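Local atomic coordinates of catechol 1,2-dioxygenase (PDB entry 5TD3), a protein that probably catalyses the intradiol cleavage of catechol by dioxygen to cis,cis-muconate, although its metal site holds zinc in this crystal. Residues G173-F178 / H235-V240; T249-I254 / A265-E270; T278-A283 / K288-Q293; G199-R204 / I295-V300. All blocks are in the same frame, centred on the assembly; numbering follows the deposited sequence. Where two conformers were deposited one is given.

Contact 1 (G173-F178 / H235-V240). With ZN (zinc ion), chain C.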
# COMPACT_ATOMS: atom_id res chain seq x y z
N GLY A 173 -18.41 -17.24 10.85
CA GLY A 173 -18.08 -16.13 9.99
C GLY A 173 -16.91 -16.39 9.09
O GLY A 173 -16.37 -15.44 8.51
N PHE A 174 -16.49 -17.65 8.93
CA PHE A 174 -15.36 -17.98 8.08
C PHE A 174 -15.84 -18.60 6.77
O PHE A 174 -16.85 -19.32 6.73
CB PHE A 174 -14.40 -18.95 8.77
CG PHE A 174 -13.68 -18.36 9.95
CD1 PHE A 174 -13.13 -17.09 9.87
CD2 PHE A 174 -13.54 -19.08 11.13
CE1 PHE A 174 -12.46 -16.54 10.96
CE2 PHE A 174 -12.88 -18.53 12.21
CZ PHE A 174 -12.34 -17.27 12.12
N TYR A 175 -15.11 -18.32 5.71
CA TYR A 175 -15.36 -18.90 4.40
C TYR A 175 -14.37 -20.01 4.12
O TYR A 175 -13.19 -19.92 4.48
CB TYR A 175 -15.19 -17.86 3.30
CG TYR A 175 -16.24 -16.79 3.24
CD1 TYR A 175 -16.31 -15.79 4.22
CD2 TYR A 175 -17.12 -16.72 2.17
CE1 TYR A 175 -17.26 -14.79 4.14
CE2 TYR A 175 -18.05 -15.71 2.08
CZ TYR A 175 -18.13 -14.76 3.06
OH TYR A 175 -19.08 -13.78 2.93
N SER A 176 -14.84 -21.03 3.40
CA SER A 176 -13.90 -22.04 2.94
C SER A 176 -12.82 -21.39 2.07
O SER A 176 -13.06 -20.39 1.39
CB SER A 176 -14.63 -23.16 2.18
OG SER A 176 -15.31 -22.66 1.03
N HIS A 177 -11.62 -21.96 2.14
CA HIS A 177 -10.39 -21.49 1.48
C HIS A 177 -9.80 -20.26 2.15
O HIS A 177 -8.68 -19.84 1.81
CB HIS A 177 -10.62 -21.20 -0.01
CG HIS A 177 -11.21 -22.36 -0.75
ND1 HIS A 177 -10.43 -23.27 -1.44
CD2 HIS A 177 -12.49 -22.78 -0.88
CE1 HIS A 177 -11.21 -24.19 -1.97
NE2 HIS A 177 -12.46 -23.92 -1.65
N PHE A 178 -10.52 -19.68 3.11
CA PHE A 178 -10.06 -18.54 3.90
C PHE A 178 -10.29 -18.78 5.38
O PHE A 178 -10.42 -17.83 6.17
CB PHE A 178 -10.74 -17.25 3.45
CG PHE A 178 -10.53 -16.91 2.00
CD1 PHE A 178 -9.40 -16.21 1.60
CD2 PHE A 178 -11.45 -17.29 1.04
CE1 PHE A 178 -9.19 -15.88 0.29
CE2 PHE A 178 -11.26 -16.96 -0.30
CZ PHE A 178 -10.12 -16.26 -0.68
N HIS A 235 -24.73 -12.33 5.26
CA HIS A 235 -25.07 -12.07 3.87
C HIS A 235 -24.68 -13.28 3.04
O HIS A 235 -23.98 -14.18 3.49
CB HIS A 235 -24.35 -10.82 3.35
CG HIS A 235 -22.86 -10.94 3.46
ND1 HIS A 235 -22.18 -10.74 4.64
CD2 HIS A 235 -21.92 -11.28 2.54
CE1 HIS A 235 -20.89 -10.94 4.44
NE2 HIS A 235 -20.71 -11.26 3.18
N VAL A 236 -25.13 -13.28 1.79
CA VAL A 236 -24.84 -14.33 0.83
C VAL A 236 -24.45 -13.64 -0.47
O VAL A 236 -25.13 -12.70 -0.89
CB VAL A 236 -26.05 -15.25 0.58
CG1 VAL A 236 -25.71 -16.29 -0.46
CG2 VAL A 236 -26.49 -15.93 1.88
N HIS A 237 -23.34 -14.09 -1.07
CA HIS A 237 -22.86 -13.53 -2.34
C HIS A 237 -23.42 -14.30 -3.53
O HIS A 237 -23.61 -15.52 -3.47
CB HIS A 237 -21.34 -13.59 -2.46
CG HIS A 237 -20.59 -12.83 -1.41
ND1 HIS A 237 -20.17 -11.53 -1.60
CD2 HIS A 237 -20.12 -13.21 -0.20
CE1 HIS A 237 -19.52 -11.12 -0.52
NE2 HIS A 237 -19.47 -12.12 0.34
N PHE A 238 -23.58 -13.58 -4.65
CA PHE A 238 -23.95 -14.17 -5.92
C PHE A 238 -23.21 -13.54 -7.10
O PHE A 238 -23.02 -12.33 -7.17
CB PHE A 238 -25.46 -14.04 -6.21
CG PHE A 238 -26.33 -14.74 -5.21
CD1 PHE A 238 -26.59 -16.09 -5.32
CD2 PHE A 238 -26.89 -14.04 -4.16
CE1 PHE A 238 -27.40 -16.73 -4.41
CE2 PHE A 238 -27.71 -14.68 -3.24
CZ PHE A 238 -27.96 -16.03 -3.37
N PHE A 239 -22.81 -14.40 -8.04
CA PHE A 239 -22.56 -14.05 -9.43
C PHE A 239 -23.69 -14.66 -10.23
O PHE A 239 -24.09 -15.79 -9.96
CB PHE A 239 -21.26 -14.65 -9.97
CG PHE A 239 -20.00 -13.91 -9.61
CD1 PHE A 239 -19.97 -12.54 -9.47
CD2 PHE A 239 -18.82 -14.63 -9.46
CE1 PHE A 239 -18.77 -11.89 -9.15
CE2 PHE A 239 -17.63 -13.99 -9.13
CZ PHE A 239 -17.62 -12.62 -8.98
N VAL A 240 -24.17 -13.95 -11.26
CA VAL A 240 -25.03 -14.58 -12.26
C VAL A 240 -24.49 -14.26 -13.64
O VAL A 240 -24.36 -13.09 -14.01
CB VAL A 240 -26.50 -14.12 -12.15
CG1 VAL A 240 -27.34 -14.93 -13.13
CG2 VAL A 240 -27.01 -14.31 -10.72
ZN ZN C . -19.04 -12.06 2.24
O HOH W 1 -21.22 -14.75 4.07
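Tyr175 reaches from its loop to strand 235-241, and its OH meets His235 and His237 at a shared zinc ion. Tyr175 OH binds the metal at 1.9 Å. His235 NE2 lies 2.1 Å from the zinc and His237 NE2 1.9 Å. With CG anti to its carbonyl carbon (chi1 -69°), the phenol points from the loop toward the strand. It crosses each imidazole at about a right angle. Tyr175 OH and His235 NE2 come within 3.0 Å because the metal draws them together, not through a hydrogen bond. The same oxygen lies in the plane of the His237 ring, at its edge. The Tyr175 and His237 rings meet rim to rim, neither over the face of the other, with planes at 54°. A water bridges the gap too, donating to Tyr175 OH at 2.6 Å and to His235 O at 2.9 Å while sitting above one face of the His235 imidazole, toward the rim. This tyrosine-histidine cluster belongs to the intradiol dioxygenases, in which two tyrosines and two histidines characteristically hold a non-haem iron(III); zinc occupies the position here. His235 and His237 are two residues apart on one strand, so both face the metal, whereas Val236 points away from the loop. Outside the metal bonds, His235 ND1 is hydrogen-bonded to Pro233 O, and the His237 ring stacks on Trp167. Past Tyr175 the chain enters a type II turn through Ser176 and His177, closed by Phe178 N bonding to Tyr175 O at 3.0 Å. Ser176 OG is bonded to Asn188 O and Ser176 O to Arg190 NH2.

Contact 2 (T249-I254 / A265-E270)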
# COMPACT_ATOMS: atom_id res chain seq x y z
N THR A 249 -22.99 -9.03 -10.32
CA THR A 249 -22.36 -9.24 -9.02
C THR A 249 -23.29 -8.64 -7.97
O THR A 249 -23.59 -7.44 -8.03
CB THR A 249 -20.99 -8.56 -8.94
OG1 THR A 249 -20.12 -9.08 -9.95
CG2 THR A 249 -20.35 -8.75 -7.54
N THR A 250 -23.75 -9.45 -7.02
CA THR A 250 -24.68 -8.92 -6.02
C THR A 250 -24.60 -9.76 -4.75
O THR A 250 -23.76 -10.66 -4.63
CB THR A 250 -26.12 -8.87 -6.59
OG1 THR A 250 -26.96 -8.10 -5.72
CG2 THR A 250 -26.73 -10.27 -6.77
N GLN A 251 -25.46 -9.42 -3.80
CA GLN A 251 -25.59 -10.16 -2.55
C GLN A 251 -27.00 -9.94 -2.03
O GLN A 251 -27.76 -9.13 -2.56
CB GLN A 251 -24.57 -9.69 -1.52
CG GLN A 251 -25.07 -8.53 -0.66
CD GLN A 251 -24.07 -8.10 0.40
OE1 GLN A 251 -24.43 -7.45 1.38
NE2 GLN A 251 -22.82 -8.45 0.19
N PHE A 252 -27.35 -10.67 -0.98
CA PHE A 252 -28.45 -10.17 -0.16
C PHE A 252 -28.07 -10.32 1.31
O PHE A 252 -27.22 -11.14 1.68
CB PHE A 252 -29.83 -10.79 -0.49
CG PHE A 252 -29.97 -12.26 -0.21
CD1 PHE A 252 -29.99 -12.75 1.09
CD2 PHE A 252 -30.17 -13.14 -1.26
CE1 PHE A 252 -30.14 -14.11 1.33
CE2 PHE A 252 -30.33 -14.50 -1.02
CZ PHE A 252 -30.31 -14.98 0.27
N ASN A 253 -28.67 -9.48 2.14
CA ASN A 253 -28.41 -9.52 3.56
C ASN A 253 -29.52 -10.29 4.26
O ASN A 253 -30.67 -10.29 3.84
CB ASN A 253 -28.29 -8.11 4.13
CG ASN A 253 -26.99 -7.45 3.72
OD1 ASN A 253 -25.96 -7.63 4.38
ND2 ASN A 253 -27.01 -6.73 2.61
N ILE A 254 -29.15 -10.96 5.36
CA ILE A 254 -30.12 -11.71 6.13
C ILE A 254 -30.96 -10.73 6.94
O ILE A 254 -30.42 -9.94 7.72
CB ILE A 254 -29.42 -12.73 7.04
CG1 ILE A 254 -28.57 -13.67 6.19
CG2 ILE A 254 -30.46 -13.51 7.86
CD1 ILE A 254 -29.37 -14.45 5.15
N ALA A 265 -18.27 -2.38 5.11
CA ALA A 265 -17.95 -2.31 3.69
C ALA A 265 -19.05 -1.64 2.89
O ALA A 265 -18.99 -1.63 1.65
CB ALA A 265 -17.66 -3.71 3.12
N TYR A 266 -20.08 -1.11 3.56
CA TYR A 266 -21.04 -0.19 2.96
C TYR A 266 -21.79 -0.81 1.78
O TYR A 266 -22.14 -0.11 0.82
CB TYR A 266 -20.33 1.08 2.53
CG TYR A 266 -19.62 1.73 3.69
CD1 TYR A 266 -20.34 2.37 4.69
CD2 TYR A 266 -18.25 1.66 3.80
CE1 TYR A 266 -19.69 2.96 5.77
CE2 TYR A 266 -17.59 2.24 4.86
CZ TYR A 266 -18.32 2.88 5.84
OH TYR A 266 -17.68 3.46 6.90
N ALA A 267 -22.10 -2.10 1.87
CA ALA A 267 -22.63 -2.85 0.74
C ALA A 267 -24.14 -3.04 0.74
O ALA A 267 -24.68 -3.54 -0.25
CB ALA A 267 -21.96 -4.22 0.67
N THR A 268 -24.83 -2.66 1.81
CA THR A 268 -26.25 -2.98 1.93
C THR A 268 -27.09 -2.10 1.00
O THR A 268 -26.82 -0.91 0.84
CB THR A 268 -26.70 -2.77 3.37
OG1 THR A 268 -25.99 -3.69 4.22
CG2 THR A 268 -28.19 -3.03 3.51
N ARG A 269 -28.10 -2.70 0.37
CA ARG A 269 -29.04 -1.97 -0.47
C ARG A 269 -30.46 -2.39 -0.10
O ARG A 269 -30.69 -3.56 0.22
CB ARG A 269 -28.80 -2.20 -1.96
CG ARG A 269 -27.33 -1.92 -2.39
CD ARG A 269 -27.18 -1.87 -3.90
NE ARG A 269 -27.69 -0.62 -4.48
CZ ARG A 269 -27.27 -0.12 -5.63
NH1 ARG A 269 -26.35 -0.75 -6.35
NH2 ARG A 269 -27.78 1.03 -6.08
N GLU A 270 -31.39 -1.43 -0.14
CA GLU A 270 -32.77 -1.70 0.30
C GLU A 270 -33.42 -2.83 -0.50
O GLU A 270 -34.22 -3.59 0.04
CB GLU A 270 -33.62 -0.43 0.21
O HOH W 2 -26.25 -5.81 0.08
O HOH W 3 -24.26 -5.67 3.58
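Gln251 and Asn253 meet Ala267 and Thr268 in a largely buried, water-mediated contact between the outermost strand of a five-stranded sheet and the loop that follows it. Gln251 was deposited in two conformers, and what is said of its side chain holds for one of them. In that conformer CG takes the crowded position between backbone N and carbonyl carbon (chi1 89°), and the rest of the chain runs extended to the loop. Direct touching is slight and made by van der Waals approach: Gln251 OE1 lies 4.1 Å from Ala267 CB, and Asn253 ND2 lies 3.6 Å from Thr268 OG1, the two side chains crossing obliquely. Two waters do the bridging. One, in the conformer described, donates to Gln251 OE1 at 2.8 Å and to Ala267 O at 2.8 Å. The other donates to Asn253 OD1 at 2.7 Å and to Thr268 OG1 at 2.7 Å, although it has more acceptors within reach than protons, so the pairing with Asn253 is less certain. Thr268 OG1 is also hydrogen-bonded to Ile260 O. Within the strand, and again for this conformer, Asn253 ND2 gives a weak bond to Gln251 OE1, 2.9 Å long and bent to 124°. The Gln251 side chain is about 6 Å from the zinc, and both polar residues touch His235, which is consistent with a second shell to the metal site of an intradiol dioxygenase. Phe252 points away from the loop. From the loop, Arg269 forms a salt bridge with Asp100 of helix 91-105, and Tyr266 packs on Leu22 of the second subunit, while strand 235-241 flanks the strand itself.

Contact 3 (T278-A283 / K288-Q293)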
# COMPACT_ATOMS: atom_id res chain seq x y z
N THR A 278 -39.77 -18.94 8.38
CA THR A 278 -39.54 -20.28 8.89
C THR A 278 -40.59 -21.22 8.32
O THR A 278 -41.79 -20.93 8.37
CB THR A 278 -39.59 -20.29 10.42
OG1 THR A 278 -38.62 -19.37 10.95
CG2 THR A 278 -39.31 -21.70 10.97
N LYS A 279 -40.14 -22.35 7.80
CA LYS A 279 -41.00 -23.35 7.18
C LYS A 279 -40.72 -24.71 7.80
O LYS A 279 -39.72 -24.91 8.48
CB LYS A 279 -40.79 -23.42 5.66
CG LYS A 279 -41.17 -22.14 4.92
CD LYS A 279 -41.20 -22.36 3.40
CE LYS A 279 -41.75 -21.14 2.68
NZ LYS A 279 -41.77 -21.29 1.20
N THR A 280 -41.65 -25.64 7.59
CA THR A 280 -41.47 -27.01 8.03
C THR A 280 -41.41 -27.93 6.81
O THR A 280 -41.55 -27.49 5.67
CB THR A 280 -42.57 -27.44 9.01
OG1 THR A 280 -43.80 -26.82 8.65
CG2 THR A 280 -42.19 -27.04 10.43
N GLY A 281 -41.19 -29.21 7.07
CA GLY A 281 -40.99 -30.17 6.00
C GLY A 281 -39.58 -30.22 5.48
O GLY A 281 -39.37 -30.59 4.32
N GLY A 282 -38.59 -29.86 6.31
CA GLY A 282 -37.22 -29.82 5.85
C GLY A 282 -36.65 -31.18 5.45
O GLY A 282 -35.80 -31.26 4.57
N ALA A 283 -37.12 -32.25 6.09
CA ALA A 283 -36.58 -33.57 5.77
C ALA A 283 -36.83 -33.92 4.31
O ALA A 283 -35.95 -34.48 3.64
CB ALA A 283 -37.19 -34.63 6.70
N LYS A 288 -31.27 -31.14 7.33
CA LYS A 288 -30.93 -31.80 8.58
C LYS A 288 -31.97 -31.61 9.68
O LYS A 288 -31.80 -32.17 10.76
CB LYS A 288 -29.57 -31.33 9.08
CG LYS A 288 -29.54 -29.90 9.57
CD LYS A 288 -28.15 -29.54 10.06
CE LYS A 288 -28.05 -28.10 10.52
NZ LYS A 288 -26.70 -27.81 11.10
N ALA A 289 -33.02 -30.81 9.44
CA ALA A 289 -34.05 -30.59 10.44
C ALA A 289 -35.38 -30.39 9.74
O ALA A 289 -35.44 -30.07 8.55
CB ALA A 289 -33.71 -29.38 11.34
N ASP A 290 -36.47 -30.59 10.48
CA ASP A 290 -37.80 -30.33 9.93
C ASP A 290 -38.02 -28.85 9.70
O ASP A 290 -38.55 -28.44 8.66
CB ASP A 290 -38.88 -30.89 10.85
CG ASP A 290 -40.29 -30.55 10.38
OD1 ASP A 290 -40.63 -30.82 9.20
OD2 ASP A 290 -41.06 -30.00 11.19
N ALA A 291 -37.64 -28.02 10.67
CA ALA A 291 -37.75 -26.58 10.56
C ALA A 291 -36.53 -26.02 9.85
O ALA A 291 -35.39 -26.40 10.16
CB ALA A 291 -37.88 -25.95 11.94
N TYR A 292 -36.76 -25.12 8.89
CA TYR A 292 -35.67 -24.47 8.18
C TYR A 292 -36.08 -23.04 7.86
O TYR A 292 -37.25 -22.65 8.01
CB TYR A 292 -35.29 -25.24 6.91
CG TYR A 292 -36.36 -25.25 5.85
CD1 TYR A 292 -37.34 -26.23 5.83
CD2 TYR A 292 -36.39 -24.28 4.86
CE1 TYR A 292 -38.33 -26.24 4.86
CE2 TYR A 292 -37.36 -24.28 3.88
CZ TYR A 292 -38.33 -25.26 3.89
OH TYR A 292 -39.30 -25.26 2.92
N GLN A 293 -35.11 -22.25 7.43
CA GLN A 293 -35.34 -20.87 7.01
C GLN A 293 -35.39 -20.83 5.50
O GLN A 293 -34.56 -21.42 4.82
CB GLN A 293 -34.23 -19.95 7.50
CG GLN A 293 -34.03 -19.93 9.00
CD GLN A 293 -34.78 -18.81 9.65
OE1 GLN A 293 -36.01 -18.79 9.65
NE2 GLN A 293 -34.05 -17.85 10.22
O HOH W 4 -39.35 -32.59 8.18
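Lys279 CB lies over one face of the Tyr292 ring, 4.0 Å from its centroid, a CH-pi contact inside the hydrogen-bonded antiparallel pair these two residues form. Lys279 N bonds to Tyr292 O at 2.9 Å and Tyr292 N to Lys279 O at 3.0 Å. Tyr292, with CG between its backbone N and carbonyl carbon (chi1 66°), is turned back over the lysine, whose extended chain carries on past the phenol OH to a salt bridge with Asp294. On the other face of the ribbon Thr278 OG1 donates to Gln293 OE1 at 3.0 Å, in a non-hydrogen-bonded pair. Further along, Asp290 takes over: its CG stands anti to the backbone N (chi1 175°), and OD1 receives Gly281 N at 2.7 Å from above the carboxylate plane. Its main-chain O takes Gly282 N, also at 2.7 Å. The backbones pass closely here: Ala289 O, buried without a hydrogen-bond partner, is met by Gly282 CA at 3.2 Å in a CA-H...O contact. Outward, Tyr292 also rests on Pro144 and Val146 of strand 144-152. The arrangement is a beta hairpin on the molecular surface, in which strand 276-279 forms the border of its sheet beside strand 292-300.

Contact 4 (G199-R204 / I295-V300)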
# COMPACT_ATOMS: atom_id res chain seq x y z
N GLY A 199 -36.23 -21.06 -15.60
CA GLY A 199 -35.40 -20.04 -14.99
C GLY A 199 -35.17 -20.19 -13.50
O GLY A 199 -34.61 -19.29 -12.88
N THR A 200 -35.55 -21.32 -12.91
CA THR A 200 -35.52 -21.43 -11.46
C THR A 200 -34.18 -21.97 -10.97
O THR A 200 -33.50 -22.73 -11.65
CB THR A 200 -36.66 -22.32 -10.95
OG1 THR A 200 -36.48 -23.66 -11.44
CG2 THR A 200 -38.01 -21.78 -11.44
N TYR A 201 -33.82 -21.54 -9.76
CA TYR A 201 -32.64 -22.05 -9.07
C TYR A 201 -33.02 -22.29 -7.62
O TYR A 201 -33.94 -21.67 -7.10
CB TYR A 201 -31.47 -21.05 -9.13
CG TYR A 201 -31.66 -19.93 -8.13
CD1 TYR A 201 -32.48 -18.85 -8.42
CD2 TYR A 201 -31.05 -19.98 -6.89
CE1 TYR A 201 -32.67 -17.85 -7.52
CE2 TYR A 201 -31.25 -18.99 -5.96
CZ TYR A 201 -32.06 -17.93 -6.28
OH TYR A 201 -32.25 -16.93 -5.37
N ALA A 202 -32.28 -23.18 -6.96
CA ALA A 202 -32.44 -23.35 -5.53
C ALA A 202 -31.13 -23.83 -4.92
O ALA A 202 -30.47 -24.71 -5.47
CB ALA A 202 -33.56 -24.34 -5.19
N PHE A 203 -30.77 -23.24 -3.78
CA PHE A 203 -29.62 -23.67 -2.99
C PHE A 203 -30.10 -24.19 -1.65
O PHE A 203 -30.98 -23.59 -1.02
CB PHE A 203 -28.61 -22.54 -2.76
CG PHE A 203 -27.85 -22.13 -3.99
CD1 PHE A 203 -26.76 -22.87 -4.42
CD2 PHE A 203 -28.23 -21.01 -4.71
CE1 PHE A 203 -26.05 -22.49 -5.55
CE2 PHE A 203 -27.53 -20.63 -5.85
CZ PHE A 203 -26.44 -21.38 -6.27
N ARG A 204 -29.55 -25.33 -1.23
CA ARG A 204 -29.78 -25.87 0.10
C ARG A 204 -28.48 -25.76 0.87
O ARG A 204 -27.45 -26.30 0.44
CB ARG A 204 -30.28 -27.32 0.03
CG ARG A 204 -31.68 -27.39 -0.55
CD ARG A 204 -32.01 -28.68 -1.23
NE ARG A 204 -33.27 -28.52 -1.96
CZ ARG A 204 -34.06 -29.52 -2.34
NH1 ARG A 204 -33.73 -30.77 -2.05
NH2 ARG A 204 -35.18 -29.26 -2.99
N ILE A 295 -35.84 -18.44 1.92
CA ILE A 295 -35.68 -17.12 1.32
C ILE A 295 -35.98 -17.22 -0.16
O ILE A 295 -35.30 -17.96 -0.88
CB ILE A 295 -34.27 -16.56 1.54
CG1 ILE A 295 -34.01 -16.36 3.03
CG2 ILE A 295 -34.12 -15.27 0.75
CD1 ILE A 295 -32.64 -15.80 3.34
N THR A 296 -36.98 -16.48 -0.62
CA THR A 296 -37.23 -16.32 -2.04
C THR A 296 -36.48 -15.08 -2.51
O THR A 296 -36.64 -14.00 -1.94
CB THR A 296 -38.73 -16.18 -2.32
OG1 THR A 296 -39.44 -17.29 -1.75
CG2 THR A 296 -38.97 -16.14 -3.82
N PHE A 297 -35.67 -15.24 -3.55
CA PHE A 297 -34.86 -14.13 -4.06
C PHE A 297 -34.75 -14.27 -5.57
O PHE A 297 -34.21 -15.27 -6.06
CB PHE A 297 -33.48 -14.10 -3.41
CG PHE A 297 -32.65 -12.90 -3.81
CD1 PHE A 297 -33.02 -11.62 -3.44
CD2 PHE A 297 -31.47 -13.07 -4.53
CE1 PHE A 297 -32.25 -10.53 -3.80
CE2 PHE A 297 -30.69 -11.98 -4.88
CZ PHE A 297 -31.08 -10.71 -4.52
N ASP A 298 -35.27 -13.29 -6.29
CA ASP A 298 -35.30 -13.29 -7.74
C ASP A 298 -34.18 -12.42 -8.30
O ASP A 298 -33.78 -11.43 -7.68
CB ASP A 298 -36.65 -12.79 -8.24
CG ASP A 298 -37.80 -13.70 -7.83
OD1 ASP A 298 -37.59 -14.93 -7.75
OD2 ASP A 298 -38.91 -13.17 -7.59
N PHE A 299 -33.64 -12.83 -9.44
CA PHE A 299 -32.65 -12.05 -10.18
C PHE A 299 -33.27 -11.50 -11.45
O PHE A 299 -34.01 -12.21 -12.14
CB PHE A 299 -31.43 -12.89 -10.56
CG PHE A 299 -30.69 -13.46 -9.40
CD1 PHE A 299 -29.74 -12.70 -8.73
CD2 PHE A 299 -30.93 -14.75 -8.97
CE1 PHE A 299 -29.04 -13.22 -7.66
CE2 PHE A 299 -30.23 -15.30 -7.90
CZ PHE A 299 -29.29 -14.53 -7.24
N VAL A 300 -32.97 -10.24 -11.75
CA VAL A 300 -33.33 -9.64 -13.03
C VAL A 300 -32.04 -9.17 -13.67
O VAL A 300 -31.30 -8.36 -13.08
CB VAL A 300 -34.32 -8.49 -12.87
CG1 VAL A 300 -34.62 -7.86 -14.24
CG2 VAL A 300 -35.61 -9.01 -12.23
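Tyr201 and the pair Phe297 and Phe299 meet inside the beta sandwich of the dioxygenase domain, a fold of the transthyretin clan. Strands 200-206 and 292-300 belong to one sheet but are separated by strand 144-152, so the contact is carried by side chains reaching over that strand. Tyr201 holds CG between its backbone N and carbonyl carbon (chi1 78°), which carries the phenol over strand 144-152, where it touches Ile147. Its hydroxyl then donates to Phe297 O at 2.7 Å, the oxygen lying in the plane of the tyrosine ring at its edge. That carbonyl sits where strand 292-300 is interrupted, and the tyrosine gives this buried oxygen a partner from across the sheet. Phe297 CB comes within 3.7 Å of Tyr201 OH, and the hydroxyl lies at the edge of the Phe297 ring, near its plane. The Phe297 ring also makes an edge-to-face pair with Phe252 of the opposing sheet. Phe299 has CG anti to the carbonyl carbon (chi1 -61°) and sends its ring toward Tyr201; the ring planes stand at 52°, an oblique pairing, with centroids 5.4 Å apart. Phe238 of the opposing sheet meets Phe299 edge-to-face. The nearest carbons of the oblique pair are Tyr201 CE1 and Phe299 CE2, 3.5 Å apart.

From the N terminus, contact 1 opens first at 173-178, contact 4 opens at 199-204, and contact 1 then closes at 235-240, so the two cross along the chain. Contact 4 stays open until 295-300, enclosing contact 2 (249-254 with 265-270) and then the short hairpin of contact 3 (278-283 with 288-293), which follow one another. The strand segments of contacts 1 and 2 are neighbours in one sheet, joined by backbone bonds such as Phe238 N to Thr250 O. Contacts 3 and 4 share strand 292-300 in the other sheet. Aromatic packing between the sheets joins the sheet bearing the metal histidines to the one with contacts 3 and 4.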